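Local coordinates for extracellular haem-binding protein (Streptomyces reticuli, PDB 3FPV) that binds haem outside the cell and probably also takes part in degrading it, at residues Thr71-Ala76 with Ala187-His192. Sequence-based numbering, arbitrary orientation.
Sequences TKAARA and AAVLGH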
loop_
_atom_site.group_PDB
_atom_site.type_symbol
_atom_site.label_atom_id
_atom_site.label_comp_id
_atom_site.label_asym_id
_atom_site.label_seq_id
_atom_site.Cartn_x
_atom_site.Cartn_y
_atom_site.Cartn_z
ATOM N N THR A 71 -27.115 4.854 8.140
ATOM C CA THR A 71 -27.058 4.079 9.375
ATOM C C THR A 71 -28.305 3.221 9.541
ATOM O O THR A 71 -28.217 2.039 9.874
ATOM C CB THR A 71 -26.914 4.990 10.607
ATOM O OG1 THR A 71 -26.004 6.058 10.315
ATOM C CG2 THR A 71 -26.393 4.200 11.798
ATOM N N LYS A 72 -29.464 3.830 9.307
ATOM C CA LYS A 72 -30.744 3.137 9.386
ATOM C C LYS A 72 -30.784 1.936 8.446
ATOM O O LYS A 72 -31.175 0.839 8.845
ATOM C CB LYS A 72 -31.884 4.101 9.053
ATOM C CG LYS A 72 -33.269 3.588 9.401
ATOM C CD LYS A 72 -34.246 4.741 9.577
ATOM C CE LYS A 72 -35.195 4.856 8.393
ATOM N NZ LYS A 72 -36.623 4.866 8.829
ATOM N N ALA A 73 -30.375 2.155 7.199
ATOM C CA ALA A 73 -30.329 1.090 6.202
ATOM C C ALA A 73 -29.332 -0.000 6.587
ATOM O O ALA A 73 -29.613 -1.190 6.440
ATOM C CB ALA A 73 -29.992 1.662 4.835
ATOM N N ALA A 74 -28.169 0.411 7.081
ATOM C CA ALA A 74 -27.115 -0.531 7.440
ATOM C C ALA A 74 -27.542 -1.431 8.596
ATOM O O ALA A 74 -27.330 -2.643 8.559
ATOM C CB ALA A 74 -25.832 0.211 7.788
ATOM N N ARG A 75 -28.145 -0.832 9.618
ATOM C CA ARG A 75 -28.592 -1.578 10.792
ATOM C C ARG A 75 -29.731 -2.536 10.455
ATOM O O ARG A 75 -29.866 -3.593 11.072
ATOM C CB ARG A 75 -29.019 -0.622 11.907
ATOM C CG ARG A 75 -27.856 0.070 12.603
ATOM C CD ARG A 75 -28.330 0.911 13.778
ATOM N NE ARG A 75 -29.129 0.127 14.716
ATOM C CZ ARG A 75 -30.100 0.629 15.474
ATOM N NH1 ARG A 75 -30.395 1.921 15.408
ATOM N NH2 ARG A 75 -30.776 -0.160 16.299
ATOM N N ALA A 76 -30.542 -2.163 9.470
ATOM C CA ALA A 76 -31.620 -3.021 8.989
ATOM C C ALA A 76 -31.089 -4.258 8.266
ATOM O O ALA A 76 -31.677 -5.339 8.354
ATOM C CB ALA A 76 -32.551 -2.238 8.083
ATOM N N ALA A 187 -31.986 -1.743 2.093
ATOM C CA ALA A 187 -32.522 -0.715 1.205
ATOM C C ALA A 187 -34.009 -0.472 1.453
ATOM O O ALA A 187 -34.514 0.624 1.210
ATOM C CB ALA A 187 -32.276 -1.089 -0.249
ATOM N N ALA A 188 -34.701 -1.498 1.938
ATOM C CA ALA A 188 -36.160 -1.505 1.962
ATOM C C ALA A 188 -36.721 -0.518 2.982
ATOM O O ALA A 188 -37.828 -0.009 2.818
ATOM C CB ALA A 188 -36.679 -2.911 2.239
ATOM N N VAL A 189 -35.952 -0.249 4.033
ATOM C CA VAL A 189 -36.403 0.642 5.099
ATOM C C VAL A 189 -36.319 2.110 4.687
ATOM O O VAL A 189 -36.884 2.980 5.349
ATOM C CB VAL A 189 -35.603 0.431 6.404
ATOM C CG1 VAL A 189 -35.655 -1.026 6.828
ATOM C CG2 VAL A 189 -34.163 0.896 6.236
ATOM N N LEU A 190 -35.611 2.376 3.592
ATOM C CA LEU A 190 -35.678 3.672 2.925
ATOM C C LEU A 190 -36.845 3.721 1.941
ATOM O O LEU A 190 -37.309 2.683 1.466
ATOM C CB LEU A 190 -34.362 3.974 2.201
ATOM C CG LEU A 190 -33.069 3.761 2.992
ATOM C CD1 LEU A 190 -31.856 3.836 2.073
ATOM C CD2 LEU A 190 -32.952 4.770 4.125
ATOM N N GLY A 191 -37.319 4.925 1.636
ATOM C CA GLY A 191 -37.468 5.987 2.632
ATOM C C GLY A 191 -38.409 5.678 3.785
ATOM O O GLY A 191 -37.996 5.656 4.944
ATOM N N HIS A 192 -39.681 5.450 3.473
ATOM C CA HIS A 192 -40.111 5.245 2.099
ATOM C C HIS A 192 -40.741 6.515 1.545
ATOM O O HIS A 192 -40.080 7.290 0.854
ATOM C CB HIS A 192 -41.096 4.078 2.013
ATOM C CG HIS A 192 -40.850 3.001 3.025
ATOM N ND1 HIS A 192 -41.863 2.434 3.770
ATOM C CD2 HIS A 192 -39.708 2.386 3.414
ATOM C CE1 HIS A 192 -41.355 1.516 4.574
ATOM N NE2 HIS A 192 -40.048 1.468 4.378
ATOM O OXT HIS A 192 -41.915 6.798 1.784
#
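V189 has CG1 anti to its carbonyl carbon (chi1 -55°), and this rotation leaves both methyls facing helix 67-83. L190 turns the same way, with CG anti to its carbonyl carbon. The fold is the HbpS-like one, an antiparallel four-stranded sheet with helices packed on it. Here the tail that follows helix 176-188 runs beside helix 67-83. The end of helix 176-188 lies close to the middle part of helix 67-83: the CA atoms of A73 and A187 are 5.7 Å apart, and both side chains also touch I168 of strand 163-171.

V189 lies against one side of the helix. Its CG1 meets the CB of A76 at 3.6 Å. Its CG2 rests against the backbone of the preceding turn, 3.8 Å from the CA of A73 and 4.0 Å from the O of K72. One isopropyl group thus spans A73 and A76, whose small methyls let the tail come close. L190 approaches A73 with one branch of its fork, CD1 lying 4.0 Å from the CB of A73. A74, whose CB points away from the tail, packs on V90, V92, V101 and L103 of the sheet, so the sheet and the tail meet different faces of this helix.

K72 marks the exposed border. Its chain is bent at chi3 and chi4 and passes over the tail. E58 of a second subunit packs against both K72 and L190, so the contact adjoins a subunit interface. The peptide bonds before G191 and H192 are both modelled as cis, which makes the path of the last residues doubtful. The K72 amine comes near two backbone oxygens without bonding either: NZ is 4.0 Å from the O of V189 and 4.2 Å from the O of G191.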